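Local coordinates for assembly chaperone of ribosomal protein L4 (Acl4) (Chaetomium thermophilum, PDB 5TQB), which probably acts as a dedicated chaperone that binds newly made ribosomal protein L4 and escorts it toward ribosome assembly, at residues B[225-236]-B[253-264]. Residues are numbered along the deposited sequence; the frame is centred on the assembly and turned at random.
Sequences VPPFPSRVSLVR and RLIAEDDLSVEV. With EDO (1,2-ethanediol), chain D; EDO (1,2-ethanediol), chain G; EDO (1,2-ethanediol), chain K.
The methyl CD2 of L254 is wedged between two flat groups on helix 228-240, the phenyl ring of F228 and the guanidinium of R231. Over the face of the ring it makes a CH-pi contact, 3.6 Å from the centroid of F228. F228 reaches this methyl because its CG stands anti to the backbone N (chi1 -159°), which carries the ring across to helix 244-257, where CE1 approaches L254 O, while CE2 lies 3.8 Å from V264 CG2. At the ring's edge, near its plane, come E257 OE2 and S261 OG; that hydroxyl is hydrogen-bonded to an aromatic side chain of the chain of another protein, and an aromatic side chain of that chain also meets the F228 ring.

R231 is bent at chi2 and chi3, turning its head back toward the start of its own helix. NH1 donates to P226 O at 3.0 Å, nearly in the guanidinium plane, and this bond helps fix the rotation of the group. NH2 points at the carboxylate of E257, forming a salt bridge to OE2 (3.0 Å, a weak hydrogen bond) and a bond to OE1 (3.1 Å). The two planes are 79° apart, unlike the coplanar, two-nitrogen fork. V225 CG1 and L254 CD2 cover opposite faces of the guanidinium, sandwiching the buried charge between methyls.

Farther along, V232 CG2 meets V264 CG2 and V235 CG2 meets L254 CD1, both at 4.2 Å. The short segments 228-236 and 253-257 are roughly antiparallel, at 148°, and S261 sits at the N-cap position of helix 262-281. This succession of antiparallel helices, each packing on the next, is consistent with the stacked helical hairpins of a TPR-like solenoid, the family to which the chain's predicted repeat belongs, here with the chain of another protein lying against the contact.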
loop_
_atom_site.group_PDB
_atom_site.type_symbol
_atom_site.label_atom_id
_atom_site.label_comp_id
_atom_site.label_asym_id
_atom_site.label_seq_id
_atom_site.Cartn_x
_atom_site.Cartn_y
_atom_site.Cartn_z
ATOM N N VAL B 225 1.064 7.487 -5.074
ATOM C CA VAL B 225 0.508 7.157 -3.759
ATOM C C VAL B 225 1.558 6.452 -2.909
ATOM O O VAL B 225 2.114 5.439 -3.335
ATOM C CB VAL B 225 -0.730 6.241 -3.885
ATOM C CG1 VAL B 225 -1.282 5.856 -2.504
ATOM C CG2 VAL B 225 -1.806 6.921 -4.710
ATOM N N PRO B 226 1.833 6.974 -1.700
ATOM C CA PRO B 226 2.893 6.375 -0.879
ATOM C C PRO B 226 2.603 4.938 -0.458
ATOM O O PRO B 226 1.438 4.571 -0.309
ATOM C CB PRO B 226 2.963 7.293 0.353
ATOM C CG PRO B 226 1.749 8.112 0.330
ATOM C CD PRO B 226 1.299 8.204 -1.092
ATOM N N PRO B 227 3.655 4.126 -0.265
ATOM C CA PRO B 227 3.460 2.735 0.155
ATOM C C PRO B 227 2.724 2.619 1.487
ATOM O O PRO B 227 2.777 3.538 2.307
ATOM C CB PRO B 227 4.893 2.212 0.313
ATOM C CG PRO B 227 5.740 3.141 -0.475
ATOM C CD PRO B 227 5.087 4.468 -0.365
ATOM N N PHE B 228 2.056 1.483 1.680
ATOM C CA PHE B 228 1.312 1.176 2.892
ATOM C C PHE B 228 2.073 1.525 4.181
ATOM O O PHE B 228 1.568 2.297 4.993
ATOM C CB PHE B 228 0.917 -0.306 2.883
ATOM C CG PHE B 228 -0.244 -0.640 3.772
ATOM C CD1 PHE B 228 -1.515 -0.796 3.243
ATOM C CD2 PHE B 228 -0.063 -0.820 5.133
ATOM C CE1 PHE B 228 -2.585 -1.119 4.061
ATOM C CE2 PHE B 228 -1.126 -1.138 5.953
ATOM C CZ PHE B 228 -2.388 -1.290 5.419
ATOM N N PRO B 229 3.287 0.972 4.371
ATOM C CA PRO B 229 3.974 1.220 5.643
ATOM C C PRO B 229 4.230 2.704 5.886
ATOM O O PRO B 229 4.185 3.169 7.021
ATOM C CB PRO B 229 5.304 0.468 5.476
ATOM C CG PRO B 229 5.061 -0.513 4.400
ATOM C CD PRO B 229 4.137 0.191 3.457
ATOM N N SER B 230 4.484 3.437 4.811
ATOM C CA SER B 230 4.718 4.869 4.891
ATOM C C SER B 230 3.443 5.611 5.312
ATOM O O SER B 230 3.509 6.647 5.980
ATOM C CB SER B 230 5.229 5.383 3.543
ATOM O OG SER B 230 5.518 6.765 3.592
ATOM N N ARG B 231 2.285 5.079 4.927
ATOM C CA ARG B 231 1.009 5.704 5.274
ATOM C C ARG B 231 0.588 5.368 6.700
ATOM O O ARG B 231 -0.222 6.072 7.293
ATOM C CB ARG B 231 -0.085 5.299 4.285
ATOM C CG ARG B 231 -0.218 6.258 3.102
ATOM C CD ARG B 231 -0.457 5.524 1.804
ATOM N NE ARG B 231 -1.785 4.940 1.749
ATOM C CZ ARG B 231 -2.110 3.870 1.030
ATOM N NH1 ARG B 231 -1.204 3.240 0.296
ATOM N NH2 ARG B 231 -3.356 3.426 1.057
ATOM N N VAL B 232 1.136 4.291 7.249
ATOM C CA VAL B 232 0.916 3.969 8.647
ATOM C C VAL B 232 1.600 5.041 9.491
ATOM O O VAL B 232 0.992 5.609 10.399
ATOM C CB VAL B 232 1.461 2.573 9.007
ATOM C CG1 VAL B 232 1.340 2.308 10.511
ATOM C CG2 VAL B 232 0.722 1.502 8.225
ATOM N N SER B 233 2.860 5.319 9.171
ATOM C CA SER B 233 3.622 6.360 9.848
ATOM C C SER B 233 2.885 7.687 9.763
ATOM O O SER B 233 2.859 8.467 10.727
ATOM C CB SER B 233 5.010 6.483 9.221
ATOM O OG SER B 233 5.625 7.719 9.539
ATOM N N LEU B 234 2.275 7.935 8.609
ATOM C CA LEU B 234 1.521 9.163 8.397
ATOM C C LEU B 234 0.375 9.290 9.401
ATOM O O LEU B 234 0.186 10.347 9.998
ATOM C CB LEU B 234 0.975 9.212 6.971
ATOM C CG LEU B 234 0.050 10.385 6.655
ATOM C CD1 LEU B 234 0.805 11.705 6.764
ATOM C CD2 LEU B 234 -0.556 10.211 5.282
ATOM N N VAL B 235 -0.382 8.212 9.587
ATOM C CA VAL B 235 -1.521 8.234 10.500
ATOM C C VAL B 235 -1.093 8.600 11.921
ATOM O O VAL B 235 -1.810 9.319 12.619
ATOM C CB VAL B 235 -2.259 6.885 10.512
ATOM C CG1 VAL B 235 -3.300 6.835 11.616
ATOM C CG2 VAL B 235 -2.936 6.648 9.176
ATOM N N ARG B 236 0.066 8.097 12.342
ATOM C CA ARG B 236 0.590 8.379 13.674
ATOM C C ARG B 236 0.906 9.868 13.794
ATOM O O ARG B 236 0.618 10.491 14.817
ATOM C CB ARG B 236 1.840 7.537 13.957
ATOM C CG ARG B 236 1.568 6.044 14.138
ATOM C CD ARG B 236 2.853 5.205 14.061
ATOM N NE ARG B 236 3.816 5.526 15.121
ATOM C CZ ARG B 236 4.010 4.810 16.232
ATOM N NH1 ARG B 236 3.313 3.705 16.467
ATOM N NH2 ARG B 236 4.917 5.201 17.122
ATOM N N ARG B 253 -9.004 4.068 3.698
ATOM C CA ARG B 253 -8.357 3.605 2.470
ATOM C C ARG B 253 -7.436 2.427 2.766
ATOM O O ARG B 253 -7.429 1.438 2.036
ATOM C CB ARG B 253 -7.551 4.740 1.828
ATOM C CG ARG B 253 -6.668 4.339 0.628
ATOM C CD ARG B 253 -7.429 4.372 -0.689
ATOM N NE ARG B 253 -7.683 5.740 -1.136
ATOM C CZ ARG B 253 -6.806 6.496 -1.792
ATOM N NH1 ARG B 253 -5.598 6.030 -2.088
ATOM N NH2 ARG B 253 -7.137 7.730 -2.152
ATOM N N LEU B 254 -6.651 2.537 3.830
ATOM C CA LEU B 254 -5.710 1.481 4.174
ATOM C C LEU B 254 -6.415 0.149 4.420
ATOM O O LEU B 254 -5.946 -0.893 3.966
ATOM C CB LEU B 254 -4.869 1.884 5.386
ATOM C CG LEU B 254 -3.793 2.942 5.118
ATOM C CD1 LEU B 254 -3.219 3.481 6.424
ATOM C CD2 LEU B 254 -2.673 2.378 4.253
ATOM N N ILE B 255 -7.545 0.187 5.125
ATOM C CA ILE B 255 -8.316 -1.020 5.421
ATOM C C ILE B 255 -8.981 -1.568 4.161
ATOM O O ILE B 255 -9.246 -2.767 4.055
ATOM C CB ILE B 255 -9.386 -0.741 6.510
ATOM C CG1 ILE B 255 -8.723 -0.558 7.876
ATOM C CG2 ILE B 255 -10.410 -1.867 6.612
ATOM C CD1 ILE B 255 -7.999 -1.796 8.411
ATOM N N ALA B 256 -9.250 -0.690 3.206
ATOM C CA ALA B 256 -9.783 -1.123 1.925
ATOM C C ALA B 256 -8.726 -1.892 1.107
ATOM O O ALA B 256 -9.062 -2.548 0.123
ATOM C CB ALA B 256 -10.311 0.071 1.149
ATOM N N GLU B 257 -7.466 -1.834 1.541
ATOM C CA GLU B 257 -6.348 -2.479 0.842
ATOM C C GLU B 257 -5.823 -3.716 1.583
ATOM O O GLU B 257 -5.318 -4.657 0.961
ATOM C CB GLU B 257 -5.208 -1.474 0.650
ATOM C CG GLU B 257 -5.540 -0.340 -0.310
ATOM C CD GLU B 257 -4.440 0.708 -0.388
ATOM O OE1 GLU B 257 -4.598 1.697 -1.138
ATOM O OE2 GLU B 257 -3.413 0.551 0.307
ATOM N N ASP B 258 -5.928 -3.700 2.910
ATOM C CA ASP B 258 -5.563 -4.850 3.740
ATOM C C ASP B 258 -6.305 -4.809 5.073
ATOM O O ASP B 258 -5.893 -4.107 6.003
ATOM C CB ASP B 258 -4.052 -4.884 3.994
ATOM C CG ASP B 258 -3.629 -6.059 4.869
ATOM O OD1 ASP B 258 -2.443 -6.121 5.259
ATOM O OD2 ASP B 258 -4.480 -6.920 5.180
ATOM N N ASP B 259 -7.395 -5.566 5.164
ATOM C CA ASP B 259 -8.227 -5.550 6.358
ATOM C C ASP B 259 -7.759 -6.580 7.381
ATOM O O ASP B 259 -8.445 -6.832 8.375
ATOM C CB ASP B 259 -9.708 -5.742 6.008
ATOM C CG ASP B 259 -9.999 -7.093 5.389
ATOM O OD1 ASP B 259 -11.073 -7.226 4.760
ATOM O OD2 ASP B 259 -9.168 -8.016 5.534
ATOM N N LEU B 260 -6.586 -7.163 7.141
ATOM C CA LEU B 260 -5.946 -8.023 8.136
ATOM C C LEU B 260 -4.794 -7.296 8.843
ATOM O O LEU B 260 -3.937 -7.923 9.475
ATOM C CB LEU B 260 -5.462 -9.321 7.491
ATOM C CG LEU B 260 -6.600 -10.210 6.969
ATOM C CD1 LEU B 260 -6.066 -11.368 6.132
ATOM C CD2 LEU B 260 -7.451 -10.739 8.115
ATOM N N SER B 261 -4.795 -5.970 8.744
ATOM C CA SER B 261 -3.767 -5.151 9.370
ATOM C C SER B 261 -4.184 -4.734 10.777
ATOM O O SER B 261 -4.954 -3.789 10.954
ATOM C CB SER B 261 -3.497 -3.908 8.529
ATOM O OG SER B 261 -2.500 -3.109 9.130
ATOM N N VAL B 262 -3.660 -5.445 11.769
ATOM C CA VAL B 262 -4.006 -5.204 13.158
ATOM C C VAL B 262 -3.748 -3.756 13.537
ATOM O O VAL B 262 -4.609 -3.092 14.121
ATOM C CB VAL B 262 -3.191 -6.113 14.097
ATOM C CG1 VAL B 262 -3.498 -5.794 15.577
ATOM C CG2 VAL B 262 -3.485 -7.570 13.800
ATOM N N GLU B 263 -2.559 -3.275 13.189
ATOM C CA GLU B 263 -2.106 -1.961 13.612
ATOM C C GLU B 263 -2.957 -0.850 13.006
ATOM O O GLU B 263 -3.109 0.217 13.603
ATOM C CB GLU B 263 -0.634 -1.773 13.249
ATOM C CG GLU B 263 -0.003 -0.531 13.858
ATOM C CD GLU B 263 1.504 -0.656 14.035
ATOM O OE1 GLU B 263 2.167 0.386 14.211
ATOM O OE2 GLU B 263 2.026 -1.794 14.012
ATOM N N VAL B 264 -3.527 -1.102 11.832
ATOM C CA VAL B 264 -4.372 -0.100 11.191
ATOM C C VAL B 264 -5.774 -0.068 11.802
ATOM O O VAL B 264 -6.377 1.001 11.901
ATOM C CB VAL B 264 -4.433 -0.297 9.671
ATOM C CG1 VAL B 264 -5.452 0.649 9.031
ATOM C CG2 VAL B 264 -3.057 -0.050 9.075
HETATM C C1 EDO D . 1.952 -0.214 -1.580
HETATM O O1 EDO D . 0.790 0.088 -0.845
HETATM C C2 EDO D . 3.019 -0.763 -0.655
HETATM O O2 EDO D . 4.194 -1.021 -1.392
HETATM C C1 EDO G . -13.492 -6.938 7.977
HETATM O O1 EDO G . -13.094 -5.928 7.075
HETATM C C2 EDO G . -12.499 -8.082 7.942
HETATM O O2 EDO G . -11.308 -7.706 8.603
HETATM C C1 EDO K . 6.601 5.015 -4.228
HETATM O O1 EDO K . 7.169 3.831 -3.719
HETATM C C2 EDO K . 5.092 4.928 -4.158
HETATM O O2 EDO K . 4.529 6.086 -4.734
HETATM O O HOH W 1 1.323 2.409 15.645
#